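Local coordinates for neurogenic locus protein delta (Drosophila melanogaster, PDB 7ALK), which acts as a membrane-bound ligand for the Notch receptor, helping to separate neural from epidermal cell lineages, and is seen here as its N-terminal C2-DSL-EGF1 part, at residues 2-7 and 156-161; 105-110 and 127-132. One frame throughout, in Å; residues are numbered along the deposited sequence.

Contact 1 (2-7 and 156-161)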
ATOM      1  N   GLY A   2      -2.783  -7.980   1.785  1.00 19.73           N
ATOM      2  CA  GLY A   2      -1.928  -6.848   2.081  1.00 20.44           C
ATOM      3  C   GLY A   2      -1.082  -6.346   0.927  1.00 21.05           C
ATOM      4  O   GLY A   2      -0.936  -7.022  -0.096  1.00 22.37           O
ATOM      5  N   SER A   3      -0.518  -5.150   1.088  1.00 20.01           N
ATOM      6  CA  SER A   3       0.343  -4.542   0.082  1.00 17.35           C
ATOM      7  C   SER A   3       1.109  -3.391   0.719  1.00 18.20           C
ATOM      8  O   SER A   3       0.591  -2.693   1.595  1.00 21.63           O
ATOM      9  CB  SER A   3      -0.458  -4.038  -1.127  1.00 19.85           C
ATOM     10  OG  SER A   3      -1.076  -5.110  -1.816  1.00 27.99           O
ATOM     11  N   PHE A   4       2.348  -3.207   0.271  1.00 15.79           N
ATOM     12  CA  PHE A   4       3.201  -2.115   0.724  1.00 15.02           C
ATOM     13  C   PHE A   4       3.117  -0.990  -0.298  1.00 17.40           C
ATOM     14  O   PHE A   4       3.503  -1.172  -1.458  1.00 15.90           O
ATOM     15  CB  PHE A   4       4.648  -2.583   0.900  1.00 17.53           C
ATOM     16  CG  PHE A   4       5.582  -1.522   1.429  1.00 17.66           C
ATOM     17  CD1 PHE A   4       6.156  -0.588   0.580  1.00 17.86           C
ATOM     18  CD2 PHE A   4       5.906  -1.477   2.773  1.00 19.06           C
ATOM     19  CE1 PHE A   4       7.014   0.380   1.070  1.00 19.97           C
ATOM     20  CE2 PHE A   4       6.765  -0.511   3.267  1.00 16.40           C
ATOM     21  CZ  PHE A   4       7.319   0.417   2.413  1.00 16.75           C
ATOM     22  N   GLU A   5       2.614   0.166   0.129  1.00 18.71           N
ATOM     23  CA  GLU A   5       2.440   1.321  -0.741  1.00 18.08           C
ATOM     24  C   GLU A   5       3.476   2.383  -0.405  1.00 22.76           C
ATOM     25  O   GLU A   5       3.605   2.787   0.756  1.00 28.01           O
ATOM     26  CB  GLU A   5       1.033   1.909  -0.604  1.00 20.45           C
ATOM     27  CG  GLU A   5      -0.070   1.042  -1.183  1.00 27.36           C
ATOM     28  CD  GLU A   5      -1.455   1.544  -0.823  1.00 32.23           C
ATOM     29  OE1 GLU A   5      -1.603   2.175   0.245  1.00 34.27           O
ATOM     30  OE2 GLU A   5      -2.395   1.312  -1.612  1.00 30.62           O
ATOM     31  N   LEU A   6       4.209   2.834  -1.421  1.00 19.61           N
ATOM     32  CA  LEU A   6       5.140   3.947  -1.297  1.00 21.21           C
ATOM     33  C   LEU A   6       4.671   5.061  -2.222  1.00 26.18           C
ATOM     34  O   LEU A   6       4.661   4.892  -3.446  1.00 28.84           O
ATOM     35  CB  LEU A   6       6.569   3.524  -1.641  1.00 21.27           C
ATOM     36  CG  LEU A   6       7.575   4.664  -1.828  1.00 21.91           C
ATOM     37  CD1 LEU A   6       7.686   5.503  -0.566  1.00 23.77           C
ATOM     38  CD2 LEU A   6       8.935   4.127  -2.230  1.00 18.34           C
ATOM     39  N   ARG A   7       4.281   6.192  -1.638  1.00 24.14           N
ATOM     40  CA  ARG A   7       3.743   7.323  -2.389  1.00 25.97           C
ATOM     41  C   ARG A   7       4.767   8.451  -2.387  1.00 24.80           C
ATOM     42  O   ARG A   7       4.992   9.091  -1.356  1.00 28.62           O
ATOM     43  CB  ARG A   7       2.415   7.791  -1.797  1.00 27.70           C
ATOM     44  CG  ARG A   7       1.868   9.052  -2.448  1.00 30.87           C
ATOM     45  CD  ARG A   7       0.491   9.403  -1.909  1.00 33.59           C
ATOM     46  NE  ARG A   7       0.517   9.681  -0.479  1.00 29.87           N
ATOM     47  CZ  ARG A   7      -0.565   9.867   0.265  1.00 29.59           C
ATOM     48  NH1 ARG A   7      -1.780   9.809  -0.255  1.00 37.66           N
ATOM     49  NH2 ARG A   7      -0.424  10.116   1.565  1.00 28.45           N
ATOM     50  N   TYR A 156       8.286  11.496   0.781  1.00 30.19           N
ATOM     51  CA  TYR A 156       7.502  10.315   0.455  1.00 26.05           C
ATOM     52  C   TYR A 156       6.713   9.864   1.676  1.00 27.35           C
ATOM     53  O   TYR A 156       7.042  10.204   2.815  1.00 29.20           O
ATOM     54  CB  TYR A 156       8.394   9.167  -0.036  1.00 23.38           C
ATOM     55  CG  TYR A 156       9.490   8.803   0.942  1.00 31.46           C
ATOM     56  CD1 TYR A 156      10.677   9.522   0.988  1.00 33.25           C
ATOM     57  CD2 TYR A 156       9.330   7.747   1.831  1.00 30.98           C
ATOM     58  CE1 TYR A 156      11.676   9.198   1.885  1.00 34.02           C
ATOM     59  CE2 TYR A 156      10.324   7.415   2.732  1.00 30.28           C
ATOM     60  CZ  TYR A 156      11.495   8.143   2.754  1.00 32.60           C
ATOM     61  OH  TYR A 156      12.487   7.819   3.648  1.00 41.69           O
ATOM     62  N   ASP A 157       5.663   9.088   1.416  1.00 26.68           N
ATOM     63  CA  ASP A 157       4.897   8.401   2.444  1.00 27.52           C
ATOM     64  C   ASP A 157       4.922   6.903   2.166  1.00 26.87           C
ATOM     65  O   ASP A 157       4.978   6.474   1.009  1.00 28.56           O
ATOM     66  CB  ASP A 157       3.440   8.886   2.496  1.00 27.96           C
ATOM     67  CG  ASP A 157       3.326  10.394   2.596  1.00 30.28           C
ATOM     68  OD1 ASP A 157       4.293  11.041   3.045  1.00 33.28           O
ATOM     69  OD2 ASP A 157       2.261  10.932   2.226  1.00 29.26           O
ATOM     70  N   PHE A 158       4.879   6.106   3.232  1.00 27.76           N
ATOM     71  CA  PHE A 158       4.908   4.657   3.087  1.00 27.41           C
ATOM     72  C   PHE A 158       4.053   4.023   4.174  1.00 26.54           C
ATOM     73  O   PHE A 158       3.975   4.529   5.297  1.00 24.71           O
ATOM     74  CB  PHE A 158       6.338   4.105   3.148  1.00 23.70           C
ATOM     75  CG  PHE A 158       7.053   4.402   4.439  1.00 25.95           C
ATOM     76  CD1 PHE A 158       7.689   5.616   4.634  1.00 30.26           C
ATOM     77  CD2 PHE A 158       7.097   3.459   5.454  1.00 21.30           C
ATOM     78  CE1 PHE A 158       8.349   5.888   5.818  1.00 31.31           C
ATOM     79  CE2 PHE A 158       7.755   3.724   6.640  1.00 22.03           C
ATOM     80  CZ  PHE A 158       8.382   4.940   6.822  1.00 24.46           C
ATOM     81  N   ARG A 159       3.416   2.904   3.829  1.00 21.89           N
ATOM     82  CA  ARG A 159       2.586   2.171   4.776  1.00 23.15           C
ATOM     83  C   ARG A 159       2.324   0.775   4.230  1.00 21.97           C
ATOM     84  O   ARG A 159       2.586   0.481   3.061  1.00 16.23           O
ATOM     85  CB  ARG A 159       1.261   2.891   5.040  1.00 21.31           C
ATOM     86  CG  ARG A 159       0.279   2.793   3.886  1.00 22.43           C
ATOM     87  CD  ARG A 159      -1.032   3.479   4.212  1.00 23.31           C
ATOM     88  NE  ARG A 159      -2.006   3.312   3.140  1.00 22.76           N
ATOM     89  CZ  ARG A 159      -3.203   3.883   3.121  1.00 25.10           C
ATOM     90  NH1 ARG A 159      -3.611   4.665   4.107  1.00 28.99           N
ATOM     91  NH2 ARG A 159      -4.011   3.660   2.089  1.00 26.84           N
ATOM     92  N   VAL A 160       1.800  -0.084   5.102  1.00 24.38           N
ATOM     93  CA  VAL A 160       1.323  -1.413   4.735  1.00 21.70           C
ATOM     94  C   VAL A 160      -0.123  -1.532   5.191  1.00 22.96           C
ATOM     95  O   VAL A 160      -0.436  -1.247   6.352  1.00 23.24           O
ATOM     96  CB  VAL A 160       2.176  -2.532   5.361  1.00 17.71           C
ATOM     97  CG1 VAL A 160       1.865  -3.867   4.696  1.00 16.93           C
ATOM     98  CG2 VAL A 160       3.647  -2.209   5.252  1.00 20.73           C
ATOM     99  N   THR A 161      -0.999  -1.948   4.280  1.00 23.35           N
ATOM    100  CA  THR A 161      -2.410  -2.130   4.579  1.00 22.05           C
ATOM    101  C   THR A 161      -2.877  -3.465   4.022  1.00 20.09           C
ATOM    102  O   THR A 161      -2.395  -3.925   2.983  1.00 18.68           O
ATOM    103  CB  THR A 161      -3.269  -0.997   3.994  1.00 22.14           C
ATOM    104  OG1 THR A 161      -3.001  -0.865   2.592  1.00 22.82           O
ATOM    105  CG2 THR A 161      -2.968   0.321   4.694  1.00 23.14           C
TER
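With CG anti to the backbone N (chi1 174°) and a bend further out at chi3, the Arg7 side chain crosses to Asp157 on the partner strand, while Arg159, its CG set between the backbone N and the carbonyl carbon (chi1 74°), runs extended alongside Glu5. The two salt bridges differ in shape. Arg159 NE reaches Glu5 OE1 at 3.1 Å with carboxylate and guanidinium nearly coplanar, and NH2 adds a weak bond to the same oxygen. Arg7 NH2 donates to Asp157 OD2 at 2.9 Å, on the anti lone pair, with the two planes 74° apart; Asp157 OD1 is held by Thr144, and the ring of Trp142 meets Arg7 in a cation-pi contact. Were Arg7 an alanine, Asp157 OD2 would probably be left without its charged mate and Trp142 without its cation. On the other face of the sheet the packing is apolar. Phe4 CD2 lies 3.4 Å from Val160 CG2, its CZ approaches Phe158 CB at 3.9 Å, and Arg159 O sits over one face of the ring. Leu6 CD1 meets Tyr156 CD2 at 3.7 Å. From the facing sheet, Phe104 and Leu47 cover Phe4, and Val45 packs on Leu6. Antiparallel backbone pairing runs from Ser3 with Thr161 to Arg7 with Asp157, where Arg7 N to Asp157 O measures 2.8 Å. The first and last strands of the C2-like domain are thereby zipped together. One face of the pair carries alternating charge, Glu5 with Arg159 and Arg7 with Asp157, so each of these charges meets an opposite one on the partner strand, which probably offsets the nearness of the two arginines; the opposite face, of Phe4, Leu6, Phe158 and Val160, belongs to the hydrophobic core of the domain.

Contact 2 (105-110 and 127-132); sequences SLIVEA and IQRLLV
Leu130 leans against Val108 in a hydrogen-bonded pair of this antiparallel hairpin, the two side chains pointing the same way. Its CB lies 4.1 Å from Val108 O; CG comes closer to that oxygen and also packs on Val108 CB. At the tip, CD1 touches Val108 CB at 3.6 Å and reaches on to CG2, whereas CD2 meets Val108 O and CB more loosely. The torsion that sets CG between the backbone N and the carbonyl carbon (chi1 62°) turns the branch over its neighbour. Leu6 and Leu154 of the facing sheet cover this side: Leu6 packs on Val108, Leu154 on both residues. On the other face Ile107 CG2 rests 4.2 Å from Leu131 CD1, and Glu109 and Arg129 form a salt bridge whose exact geometry is doubtful. Glu109 OE1 is bonded to Trp111. The ladder is disturbed at Ala110, whose carbonyl oxygen accepts from both Ile127 N at 2.8 Å and Gln128 N at 3.2 Å, a classic beta bulge. Within the bulge, Gln128 OE1 is hydrogen-bonded to Thr152 OG1. Leu106, Val108, Leu130 and Val132 thus present an aliphatic surface to the core of the C2-like sandwich, while the acid-base pair is kept on the other face, where Arg129 and Leu131 are exposed.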
ATOM      1  N   SER A 105      13.205  -3.613   4.097  1.00 28.29           N
ATOM      2  CA  SER A 105      14.331  -2.822   3.625  1.00 24.49           C
ATOM      3  C   SER A 105      13.972  -2.246   2.264  1.00 23.26           C
ATOM      4  O   SER A 105      13.381  -2.936   1.429  1.00 22.04           O
ATOM      5  CB  SER A 105      15.607  -3.661   3.529  1.00 21.86           C
ATOM      6  OG  SER A 105      16.754  -2.833   3.453  1.00 28.32           O
ATOM      7  N   LEU A 106      14.327  -0.981   2.042  1.00 23.86           N
ATOM      8  CA  LEU A 106      13.855  -0.253   0.875  1.00 23.66           C
ATOM      9  C   LEU A 106      14.973   0.600   0.295  1.00 23.93           C
ATOM     10  O   LEU A 106      15.728   1.237   1.035  1.00 25.24           O
ATOM     11  CB  LEU A 106      12.653   0.631   1.239  1.00 20.19           C
ATOM     12  CG  LEU A 106      12.066   1.537   0.157  1.00 18.94           C
ATOM     13  CD1 LEU A 106      11.305   0.715  -0.868  1.00 21.66           C
ATOM     14  CD2 LEU A 106      11.163   2.588   0.783  1.00 18.58           C
ATOM     15  N   ILE A 107      15.076   0.603  -1.033  1.00 19.55           N
ATOM     16  CA  ILE A 107      16.017   1.445  -1.762  1.00 19.60           C
ATOM     17  C   ILE A 107      15.226   2.295  -2.746  1.00 19.67           C
ATOM     18  O   ILE A 107      14.401   1.771  -3.502  1.00 18.36           O
ATOM     19  CB  ILE A 107      17.082   0.616  -2.505  1.00 21.04           C
ATOM     20  CG1 ILE A 107      17.505  -0.595  -1.675  1.00 23.08           C
ATOM     21  CG2 ILE A 107      18.286   1.479  -2.844  1.00 24.85           C
ATOM     22  CD1 ILE A 107      18.261  -1.636  -2.472  1.00 29.53           C
ATOM     23  N   VAL A 108      15.476   3.602  -2.733  1.00 20.06           N
ATOM     24  CA  VAL A 108      14.837   4.538  -3.651  1.00 19.98           C
ATOM     25  C   VAL A 108      15.924   5.402  -4.271  1.00 22.45           C
ATOM     26  O   VAL A 108      16.647   6.107  -3.556  1.00 22.34           O
ATOM     27  CB  VAL A 108      13.784   5.413  -2.952  1.00 19.64           C
ATOM     28  CG1 VAL A 108      13.205   6.421  -3.929  1.00 18.63           C
ATOM     29  CG2 VAL A 108      12.680   4.551  -2.357  1.00 19.07           C
ATOM     30  N   GLU A 109      16.040   5.351  -5.596  1.00 22.08           N
ATOM     31  CA  GLU A 109      17.046   6.101  -6.332  1.00 18.75           C
ATOM     32  C   GLU A 109      16.361   7.090  -7.265  1.00 17.92           C
ATOM     33  O   GLU A 109      15.397   6.736  -7.951  1.00 18.38           O
ATOM     34  CB  GLU A 109      17.949   5.168  -7.143  1.00 19.68           C
ATOM     35  CG  GLU A 109      18.790   4.212  -6.318  1.00 20.28           C
ATOM     36  CD  GLU A 109      19.485   3.172  -7.180  1.00 17.30           C
ATOM     37  OE1 GLU A 109      18.961   2.855  -8.268  1.00 13.39           O
ATOM     38  OE2 GLU A 109      20.554   2.675  -6.772  1.00 24.26           O
ATOM     39  N   ALA A 110      16.858   8.323  -7.284  1.00 16.14           N
ATOM     40  CA  ALA A 110      16.450   9.323  -8.260  1.00 16.67           C
ATOM     41  C   ALA A 110      17.532   9.429  -9.324  1.00 21.28           C
ATOM     42  O   ALA A 110      18.708   9.620  -9.001  1.00 23.71           O
ATOM     43  CB  ALA A 110      16.215  10.680  -7.595  1.00 19.13           C
ATOM     44  N   ILE A 127      21.246  10.709  -9.345  1.00 23.87           N
ATOM     45  CA  ILE A 127      21.095  11.969  -8.620  1.00 28.03           C
ATOM     46  C   ILE A 127      21.162  11.759  -7.112  1.00 29.49           C
ATOM     47  O   ILE A 127      21.930  12.426  -6.415  1.00 26.91           O
ATOM     48  CB  ILE A 127      19.779  12.666  -9.025  1.00 22.06           C
ATOM     49  CG1 ILE A 127      19.559  12.581 -10.534  1.00 21.93           C
ATOM     50  CG2 ILE A 127      19.792  14.116  -8.582  1.00 21.78           C
ATOM     51  CD1 ILE A 127      18.204  13.089 -10.967  1.00 21.17           C
ATOM     52  N   GLN A 128      20.357  10.841  -6.581  1.00 23.31           N
ATOM     53  CA  GLN A 128      20.304  10.620  -5.144  1.00 22.21           C
ATOM     54  C   GLN A 128      19.896   9.181  -4.871  1.00 21.34           C
ATOM     55  O   GLN A 128      19.154   8.573  -5.646  1.00 26.49           O
ATOM     56  CB  GLN A 128      19.326  11.583  -4.461  1.00 22.70           C
ATOM     57  CG  GLN A 128      19.352  11.524  -2.941  1.00 20.79           C
ATOM     58  CD  GLN A 128      18.311  12.415  -2.299  1.00 25.63           C
ATOM     59  OE1 GLN A 128      17.760  13.308  -2.941  1.00 25.94           O
ATOM     60  NE2 GLN A 128      18.034  12.175  -1.024  1.00 33.99           N
ATOM     61  N   ARG A 129      20.388   8.645  -3.754  1.00 21.58           N
ATOM     62  CA  ARG A 129      20.051   7.304  -3.299  1.00 22.82           C
ATOM     63  C   ARG A 129      19.734   7.349  -1.812  1.00 21.10           C
ATOM     64  O   ARG A 129      20.476   7.958  -1.036  1.00 23.20           O
ATOM     65  CB  ARG A 129      21.197   6.323  -3.562  1.00 22.15           C
ATOM     66  CG  ARG A 129      20.935   4.914  -3.060  1.00 25.35           C
ATOM     67  CD  ARG A 129      22.213   4.098  -3.051  1.00 30.17           C
ATOM     68  NE  ARG A 129      22.874   4.122  -4.349  1.00 30.26           N
ATOM     69  CZ  ARG A 129      22.843   3.124  -5.221  1.00 32.34           C
ATOM     70  NH1 ARG A 129      22.206   1.995  -4.957  1.00 39.46           N
ATOM     71  NH2 ARG A 129      23.465   3.264  -6.388  1.00 28.96           N
ATOM     72  N   LEU A 130      18.635   6.708  -1.417  1.00 20.73           N
ATOM     73  CA  LEU A 130      18.234   6.646  -0.020  1.00 23.95           C
ATOM     74  C   LEU A 130      17.878   5.213   0.349  1.00 22.67           C
ATOM     75  O   LEU A 130      17.349   4.456  -0.471  1.00 21.00           O
ATOM     76  CB  LEU A 130      17.050   7.584   0.271  1.00 22.01           C
ATOM     77  CG  LEU A 130      15.713   7.347  -0.435  1.00 23.33           C
ATOM     78  CD1 LEU A 130      14.786   6.469   0.393  1.00 23.24           C
ATOM     79  CD2 LEU A 130      15.049   8.675  -0.752  1.00 32.90           C
ATOM     80  N   LEU A 131      18.178   4.849   1.594  1.00 22.78           N
ATOM     81  CA  LEU A 131      17.895   3.524   2.131  1.00 20.71           C
ATOM     82  C   LEU A 131      17.029   3.664   3.374  1.00 21.18           C
ATOM     83  O   LEU A 131      17.358   4.436   4.280  1.00 20.54           O
ATOM     84  CB  LEU A 131      19.185   2.770   2.474  1.00 25.52           C
ATOM     85  CG  LEU A 131      19.963   2.045   1.368  1.00 29.21           C
ATOM     86  CD1 LEU A 131      20.514   3.010   0.323  1.00 28.04           C
ATOM     87  CD2 LEU A 131      21.083   1.204   1.966  1.00 24.40           C
ATOM     88  N   VAL A 132      15.927   2.919   3.416  1.00 26.18           N
ATOM     89  CA  VAL A 132      15.008   2.916   4.550  1.00 26.05           C
ATOM     90  C   VAL A 132      14.817   1.468   4.983  1.00 25.89           C
ATOM     91  O   VAL A 132      14.221   0.671   4.248  1.00 25.79           O
ATOM     92  CB  VAL A 132      13.660   3.567   4.212  1.00 26.24           C
ATOM     93  CG1 VAL A 132      12.783   3.643   5.452  1.00 30.62           C
ATOM     94  CG2 VAL A 132      13.872   4.949   3.622  1.00 27.44           C
TER

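From the N terminus, the first strand, 3-12, enters contact 1 at once, but its partner arrives 149 residues later on strand 153-161, so this contact closes almost the whole C2-like domain into one long loop. Within that loop contact 2 closes a much shorter one, a hairpin between strands 103-113 and 124-135; the two nest and do not cross. Contact 1 belongs to one sheet and contact 2 to the other, with centres about 15 Å apart. Among the contacts between the sheets, Leu6 CD2 lies 4.1 Å from Leu106 CD2, and Tyr156 reaches Val132 near an attached sugar.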